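Local coordinates for glutathione S-transferase (Bombyx mori, PDB 3AY8), which probably transfers glutathione to electrophilic compounds as a homodimeric glutathione transferase of the cytosolic type, at residues G13-A18 / C54-D59; Q84-D89 / P156-T161; Q98-D103 / D160-A165. All blocks are in the same frame, centred on the assembly; numbering follows the deposited sequence. Where two conformers were deposited one is given.

Interaction 1 of 3, residues G13-A18 / C54-D59; sequences GPSRGA and CVPTLD
Pro56 lies against Ser15 and Ala18, joining the cis-proline loop of the thioredoxin-like N-terminal domain to the first helix of that domain. The peptide bond before Pro56 is cis, as is usual at this place in the fold, and the loop turns there into strand 57-60. The proline ring points at the opening turns of helix 13-25. Its CB lies 3.6 Å from Ser15 OG; CG meets Ser15 CA at 3.6 Å and Ala18 CB at 3.8 Å; CD returns along the same backbone, 3.7 Å from Ser15 CA. Pro14 adds its carbonyl oxygen, with O 3.8 Å from Pro56 CG, and so closes the ring in from the preceding residue. A compact ring suits this place because it can press directly on the helix backbone, and the methyl of Ala18, one turn after Pro14, is small enough to let it do so. Leu6 of strand 5-8 and Ser68 of helix 68-79 also touch Pro56, so the ring sits where strand and helices converge. Ser15 is equally suited by its size, while its hydroxyl has a task of its own. With OG swung anti to the backbone N (chi1 -157°), the oxygen lies beside the proline and hydrogen-bonds the backbone N of Phe9, just past strand 5-8. No hydrogen bond links the two segments; they meet by van der Waals contact, and in one of the two conformers of Val55 its CG1, anti to the backbone N, lies 3.3 Å from Ser15 OG.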
# COMPACT_ATOMS: atom_id res chain seq x y z
N GLY A 13 -4.19 10.61 -8.81
CA GLY A 13 -3.52 10.90 -7.54
C GLY A 13 -2.12 10.28 -7.41
O GLY A 13 -1.15 10.99 -7.14
N PRO A 14 -2.02 8.94 -7.56
CA PRO A 14 -0.70 8.28 -7.45
C PRO A 14 0.31 8.82 -8.46
O PRO A 14 1.47 9.01 -8.13
CB PRO A 14 -1.03 6.80 -7.71
CG PRO A 14 -2.44 6.66 -7.17
CD PRO A 14 -3.12 7.96 -7.61
N SER A 15 -0.13 9.09 -9.69
CA SER A 15 0.76 9.70 -10.68
C SER A 15 1.22 11.07 -10.20
O SER A 15 2.41 11.39 -10.29
CB SER A 15 0.09 9.77 -12.07
OG SER A 15 1.07 9.85 -13.09
N ARG A 16 0.30 11.86 -9.64
CA ARG A 16 0.66 13.17 -9.11
C ARG A 16 1.61 13.08 -7.91
O ARG A 16 2.49 13.93 -7.76
CB ARG A 16 -0.60 13.99 -8.77
CG ARG A 16 -1.17 14.74 -9.99
CD ARG A 16 -2.40 15.58 -9.62
NE ARG A 16 -3.64 14.79 -9.55
CZ ARG A 16 -4.22 14.40 -8.42
NH1 ARG A 16 -5.33 13.67 -8.45
NH2 ARG A 16 -3.70 14.75 -7.25
N GLY A 17 1.45 12.04 -7.10
CA GLY A 17 2.33 11.81 -5.94
C GLY A 17 3.77 11.52 -6.34
O GLY A 17 4.72 11.97 -5.68
N ALA A 18 3.94 10.76 -7.41
CA ALA A 18 5.27 10.48 -7.96
C ALA A 18 5.93 11.76 -8.49
O ALA A 18 7.12 12.01 -8.23
CB ALA A 18 5.19 9.42 -9.06
N CYS A 54 0.49 0.72 -16.82
CA CYS A 54 0.65 1.24 -15.47
C CYS A 54 1.15 2.69 -15.46
O CYS A 54 2.17 3.01 -16.06
CB CYS A 54 1.57 0.34 -14.63
SG CYS A 54 0.85 -1.29 -14.27
N VAL A 55 0.40 3.55 -14.77
CA VAL A 55 0.78 4.94 -14.57
C VAL A 55 0.69 5.26 -13.06
O VAL A 55 -0.28 4.89 -12.40
CB VAL A 55 -0.09 5.92 -15.42
CG1 VAL A 55 0.28 7.36 -15.14
CG2 VAL A 55 0.06 5.64 -16.91
N PRO A 56 1.73 5.92 -12.50
CA PRO A 56 2.95 6.41 -13.12
C PRO A 56 3.96 5.30 -13.39
O PRO A 56 3.98 4.28 -12.69
CB PRO A 56 3.50 7.39 -12.09
CG PRO A 56 3.03 6.85 -10.79
CD PRO A 56 1.72 6.19 -11.05
N THR A 57 4.78 5.51 -14.42
CA THR A 57 5.91 4.63 -14.71
C THR A 57 7.14 5.52 -14.88
O THR A 57 7.10 6.51 -15.61
CB THR A 57 5.66 3.80 -15.99
OG1 THR A 57 4.61 2.86 -15.76
CG2 THR A 57 6.93 3.05 -16.44
N LEU A 58 8.21 5.16 -14.18
CA LEU A 58 9.48 5.83 -14.31
C LEU A 58 10.38 5.02 -15.25
O LEU A 58 10.50 3.80 -15.12
CB LEU A 58 10.13 5.97 -12.94
CG LEU A 58 11.42 6.79 -12.83
CD1 LEU A 58 11.15 8.30 -12.88
CD2 LEU A 58 12.16 6.42 -11.55
N ASP A 59 11.00 5.70 -16.21
CA ASP A 59 12.10 5.12 -17.00
C ASP A 59 13.39 5.86 -16.67
O ASP A 59 13.62 6.98 -17.15
CB ASP A 59 11.79 5.19 -18.50
CG ASP A 59 12.83 4.46 -19.37
OD1 ASP A 59 13.98 4.22 -18.91
OD2 ASP A 59 12.50 4.13 -20.51

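Interaction 2 of 3, residues Q84-D89 / P156-T161; sequences QWYPKD and PTIADT
The capping box that starts helix 158-173, a recurrent element of the glutathione transferase fold, docks on the connecting loop through Trp85 and Ile158. Ile158 N donates to Trp85 O at 2.9 Å, nearly straight at 164° and in the carbonyl plane, so the loop satisfies an N-H of the first helical turn. Thr157 OG1 caps another N-H of that turn, accepting from Ala159 N at 3.3 Å, and Asp160 OD2 in return takes the N-cap residue's own Thr157 N at 2.8 Å with its anti lone pair, which makes the box reciprocal. Threonine and aspartate suit these places because each puts a short acceptor beside the helix start; the other oxygen, Asp160 OD1, is held by Val151 N and Trp186 NE1. Apolar groups flank the polar bonds. The indole passes slantwise by Pro156, its CZ3 3.8 Å from Pro156 CB, while Thr157 C sits at the ring edge, 3.7 Å from Trp85 CE3. With alanine at Trp85, Pro156 CB would probably lose its apolar mate and a gap would open beside Thr157 C. On the other flank Ile158 holds CG1 between its backbone N and carbonyl carbon (chi1 63°), which carries CD1 over the face of Tyr86, 4.2 Å from the ring centroid and 24° off its normal, a CH-pi contact. The Tyr86 hydroxyl bonds Asn97, and Arg93 makes a cation-pi contact with the ring. Around this junction, Trp85 also rests on Ala24 and Ile25 at the end of helix 13-25, Tyr86 and Ile158 both touch Cys73 of helix 68-79, and Arg93 and Asn97 belong to helix 90-120.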
# COMPACT_ATOMS: atom_id res chain seq x y z
N GLN A 84 16.62 14.93 4.21
CA GLN A 84 15.32 15.44 4.68
C GLN A 84 14.12 14.65 4.17
O GLN A 84 13.25 14.26 4.94
CB GLN A 84 15.13 16.92 4.31
CG GLN A 84 14.01 17.60 5.08
CD GLN A 84 13.25 18.65 4.27
OE1 GLN A 84 12.05 18.53 4.07
NE2 GLN A 84 13.95 19.68 3.81
N TRP A 85 14.07 14.45 2.86
CA TRP A 85 12.86 13.95 2.17
C TRP A 85 12.57 12.47 2.43
O TRP A 85 11.42 12.06 2.41
CB TRP A 85 12.88 14.30 0.69
CG TRP A 85 12.76 15.79 0.44
CD1 TRP A 85 13.77 16.67 0.18
CD2 TRP A 85 11.55 16.57 0.47
NE1 TRP A 85 13.28 17.94 0.03
CE2 TRP A 85 11.92 17.91 0.20
CE3 TRP A 85 10.20 16.27 0.69
CZ2 TRP A 85 10.98 18.95 0.14
CZ3 TRP A 85 9.26 17.31 0.63
CH2 TRP A 85 9.66 18.63 0.36
N TYR A 86 13.61 11.69 2.67
CA TYR A 86 13.48 10.27 2.98
C TYR A 86 14.66 9.88 3.87
O TYR A 86 15.68 9.41 3.37
CB TYR A 86 13.49 9.45 1.69
CG TYR A 86 13.07 8.00 1.81
CD1 TYR A 86 11.99 7.62 2.63
CD2 TYR A 86 13.71 7.01 1.08
CE1 TYR A 86 11.60 6.29 2.73
CE2 TYR A 86 13.33 5.67 1.17
CZ TYR A 86 12.27 5.32 2.00
OH TYR A 86 11.88 4.01 2.09
N PRO A 87 14.54 10.11 5.20
CA PRO A 87 15.71 9.94 6.09
C PRO A 87 16.30 8.54 6.08
O PRO A 87 15.56 7.55 6.02
CB PRO A 87 15.16 10.30 7.47
CG PRO A 87 14.02 11.24 7.19
CD PRO A 87 13.39 10.68 5.91
N LYS A 88 17.63 8.48 6.15
CA LYS A 88 18.33 7.21 6.11
C LYS A 88 18.28 6.48 7.45
O LYS A 88 18.34 5.25 7.47
CB LYS A 88 19.77 7.38 5.63
CG LYS A 88 19.85 8.02 4.24
CD LYS A 88 21.19 7.78 3.55
CE LYS A 88 21.03 6.89 2.32
NZ LYS A 88 20.43 7.68 1.21
N ASP A 89 18.15 7.22 8.55
CA ASP A 89 17.94 6.61 9.89
C ASP A 89 16.77 5.60 9.79
O ASP A 89 15.70 5.94 9.27
CB ASP A 89 17.65 7.68 10.95
CG ASP A 89 17.26 7.09 12.32
OD1 ASP A 89 18.16 6.80 13.14
OD2 ASP A 89 16.04 6.93 12.59
N PRO A 156 8.86 18.27 6.04
CA PRO A 156 8.13 17.52 5.01
C PRO A 156 8.95 16.34 4.47
O PRO A 156 10.17 16.40 4.46
CB PRO A 156 7.84 18.56 3.93
CG PRO A 156 8.81 19.68 4.16
CD PRO A 156 9.19 19.65 5.62
N THR A 157 8.27 15.27 4.08
CA THR A 157 8.95 14.09 3.54
C THR A 157 8.17 13.64 2.32
O THR A 157 7.12 14.23 2.01
CB THR A 157 9.02 12.94 4.57
OG1 THR A 157 7.70 12.55 4.96
CG2 THR A 157 9.82 13.36 5.84
N ILE A 158 8.66 12.62 1.61
CA ILE A 158 7.88 12.03 0.53
C ILE A 158 6.54 11.43 1.01
O ILE A 158 5.66 11.20 0.19
CB ILE A 158 8.66 10.98 -0.31
CG1 ILE A 158 9.08 9.77 0.53
CG2 ILE A 158 9.87 11.62 -1.03
CD1 ILE A 158 9.67 8.63 -0.33
N ALA A 159 6.40 11.16 2.30
CA ALA A 159 5.08 10.75 2.83
C ALA A 159 4.05 11.90 2.65
O ALA A 159 2.89 11.66 2.32
CB ALA A 159 5.18 10.33 4.28
N ASP A 160 4.50 13.14 2.81
CA ASP A 160 3.61 14.29 2.57
C ASP A 160 3.25 14.48 1.11
O ASP A 160 2.11 14.79 0.81
CB ASP A 160 4.20 15.59 3.12
CG ASP A 160 4.46 15.51 4.60
OD1 ASP A 160 3.50 15.67 5.39
OD2 ASP A 160 5.64 15.30 4.97
N THR A 161 4.20 14.30 0.19
CA THR A 161 3.88 14.43 -1.23
C THR A 161 2.83 13.40 -1.68
O THR A 161 1.89 13.75 -2.39
CB THR A 161 5.13 14.44 -2.13
OG1 THR A 161 6.00 13.37 -1.76
CG2 THR A 161 5.89 15.78 -1.96

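Interaction 3 of 3, residues Q98-D103 / D160-A165; sequences QRLYFD and DTSIYA
Asp103 and Ile163 lie side by side where helices 90-120 and 158-173 run nearly parallel in the all-helical C-terminal domain, the axes of the two segments 9.3 Å apart at 18°. Ile163 reaches across as an extended arm: CG1 is anti to the carbonyl carbon and chi2 is 177°. That puts CG1 3.8 Å from Asp103 CB and lays CD1 against Arg99 O at 3.7 Å; the same methyl meets the edge of the Phe102 ring, 4.2 Å from CD2. Isoleucine suits this place because its single long branch, CG1-CD1, reaches across to Asp103, Arg99 and Phe102 together. Asp103 has CG anti to its own backbone N (chi1 -175°), which sends the carboxylate over the backbone at Ser162, OD1 3.6 Å from Ser162 O. Leu100 packs alongside, its CD2 3.5 Å from Ser162 OG, and a serine is small enough to accept both neighbours. One water bridges the helices, donating to Asp103 OD2 at 2.8 Å and to Ser162 O at 2.7 Å. Nearby, Tyr101 stacks on Tyr101 of the second subunit, so helix 90-120 also serves the dimer interface. Asp103 OD2 forms a salt bridge with Arg69 and OD1 a hydrogen bond with Ser166; the buried carboxylate is thus gripped at both oxygens, its polarity met by water, hydroxyl and guanidinium while its CB stays in the apolar packing.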
# COMPACT_ATOMS: atom_id res chain seq x y z
N GLN A 98 5.81 3.74 6.78
CA GLN A 98 4.54 3.50 7.44
C GLN A 98 3.45 4.42 6.89
O GLN A 98 2.38 3.94 6.51
CB GLN A 98 4.68 3.68 8.96
CG GLN A 98 3.49 3.26 9.80
CD GLN A 98 3.53 3.90 11.19
OE1 GLN A 98 3.32 5.11 11.34
NE2 GLN A 98 3.81 3.09 12.18
N ARG A 99 3.72 5.73 6.82
CA ARG A 99 2.74 6.66 6.26
C ARG A 99 2.48 6.39 4.77
O ARG A 99 1.36 6.56 4.30
CB ARG A 99 3.15 8.14 6.46
CG ARG A 99 3.53 8.52 7.88
CD ARG A 99 2.49 8.23 8.94
NE ARG A 99 2.66 9.12 10.09
CZ ARG A 99 2.56 8.77 11.37
NH1 ARG A 99 2.29 7.53 11.71
NH2 ARG A 99 2.72 9.68 12.31
N LEU A 100 3.52 5.98 4.04
CA LEU A 100 3.37 5.61 2.63
C LEU A 100 2.45 4.41 2.48
O LEU A 100 1.56 4.43 1.63
CB LEU A 100 4.73 5.35 1.95
CG LEU A 100 5.60 6.60 1.72
CD1 LEU A 100 7.05 6.22 1.34
CD2 LEU A 100 4.98 7.53 0.66
N TYR A 101 2.65 3.38 3.30
CA TYR A 101 1.76 2.22 3.25
C TYR A 101 0.36 2.57 3.70
O TYR A 101 -0.60 2.06 3.15
CB TYR A 101 2.32 1.01 4.03
CG TYR A 101 3.47 0.36 3.29
CD1 TYR A 101 3.25 -0.37 2.11
CD2 TYR A 101 4.78 0.50 3.74
CE1 TYR A 101 4.32 -0.95 1.42
CE2 TYR A 101 5.84 -0.06 3.05
CZ TYR A 101 5.61 -0.78 1.89
OH TYR A 101 6.69 -1.33 1.23
N PHE A 102 0.24 3.48 4.67
CA PHE A 102 -1.07 4.04 5.03
C PHE A 102 -1.74 4.72 3.83
O PHE A 102 -2.93 4.50 3.58
CB PHE A 102 -0.92 4.99 6.23
CG PHE A 102 -2.14 5.83 6.51
CD1 PHE A 102 -3.16 5.36 7.34
CD2 PHE A 102 -2.26 7.10 5.96
CE1 PHE A 102 -4.27 6.15 7.60
CE2 PHE A 102 -3.38 7.91 6.23
CZ PHE A 102 -4.38 7.43 7.05
N ASP A 103 -0.99 5.51 3.06
CA ASP A 103 -1.52 6.12 1.84
C ASP A 103 -2.03 5.04 0.86
O ASP A 103 -3.13 5.14 0.32
CB ASP A 103 -0.45 6.98 1.14
CG ASP A 103 -1.00 7.72 -0.07
OD1 ASP A 103 -1.94 8.52 0.10
OD2 ASP A 103 -0.51 7.49 -1.19
N ASP A 160 4.50 13.14 2.81
CA ASP A 160 3.61 14.29 2.57
C ASP A 160 3.25 14.48 1.11
O ASP A 160 2.11 14.79 0.81
CB ASP A 160 4.20 15.59 3.12
CG ASP A 160 4.46 15.51 4.60
OD1 ASP A 160 3.50 15.67 5.39
OD2 ASP A 160 5.64 15.30 4.97
N THR A 161 4.20 14.30 0.19
CA THR A 161 3.88 14.43 -1.23
C THR A 161 2.83 13.40 -1.68
O THR A 161 1.89 13.75 -2.39
CB THR A 161 5.13 14.44 -2.13
OG1 THR A 161 6.00 13.37 -1.76
CG2 THR A 161 5.89 15.78 -1.96
N SER A 162 2.97 12.15 -1.24
CA SER A 162 2.00 11.10 -1.60
C SER A 162 0.62 11.34 -0.98
O SER A 162 -0.40 11.27 -1.66
CB SER A 162 2.54 9.72 -1.19
OG SER A 162 3.60 9.32 -2.06
N ILE A 163 0.60 11.62 0.32
CA ILE A 163 -0.66 11.83 1.04
C ILE A 163 -1.34 13.13 0.57
O ILE A 163 -2.55 13.19 0.46
CB ILE A 163 -0.45 11.74 2.58
CG1 ILE A 163 -0.00 10.31 2.95
CG2 ILE A 163 -1.73 12.08 3.32
CD1 ILE A 163 0.31 10.09 4.46
N TYR A 164 -0.54 14.15 0.25
CA TYR A 164 -1.09 15.36 -0.37
C TYR A 164 -1.75 15.07 -1.73
O TYR A 164 -2.85 15.56 -2.01
CB TYR A 164 -0.01 16.46 -0.45
CG TYR A 164 -0.40 17.70 -1.22
CD1 TYR A 164 -1.64 18.31 -1.03
CD2 TYR A 164 0.50 18.28 -2.13
CE1 TYR A 164 -2.01 19.45 -1.74
CE2 TYR A 164 0.16 19.43 -2.84
CZ TYR A 164 -1.11 20.01 -2.64
OH TYR A 164 -1.46 21.15 -3.32
N ALA A 165 -1.11 14.25 -2.56
CA ALA A 165 -1.69 13.87 -3.85
C ALA A 165 -3.04 13.18 -3.66
O ALA A 165 -4.01 13.45 -4.39
CB ALA A 165 -0.73 12.99 -4.66
O HOH W 1 -0.26 9.18 -3.37

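From the N terminus, interaction 1 comes first: it closes the excursion through strand 30-33 and helix 44-49, returning the chain to helix 13-25 within the thioredoxin-like domain. It is complete before the others begin. Interactions 2 and 3 then start in turn, at the linker 84-89 and on helix 90-120, and both end on helix 158-173, sharing Asp160 and Thr161. Their spans overlap without one enclosing the other. Together they tie the interdomain linker and helix 90-120 to consecutive turns of one helix. The domains meet again between interactions 1 and 3, where Arg16 NH2 probably hydrogen-bonds Ala165 O and Gly13 and Gly17 pack against Ala165.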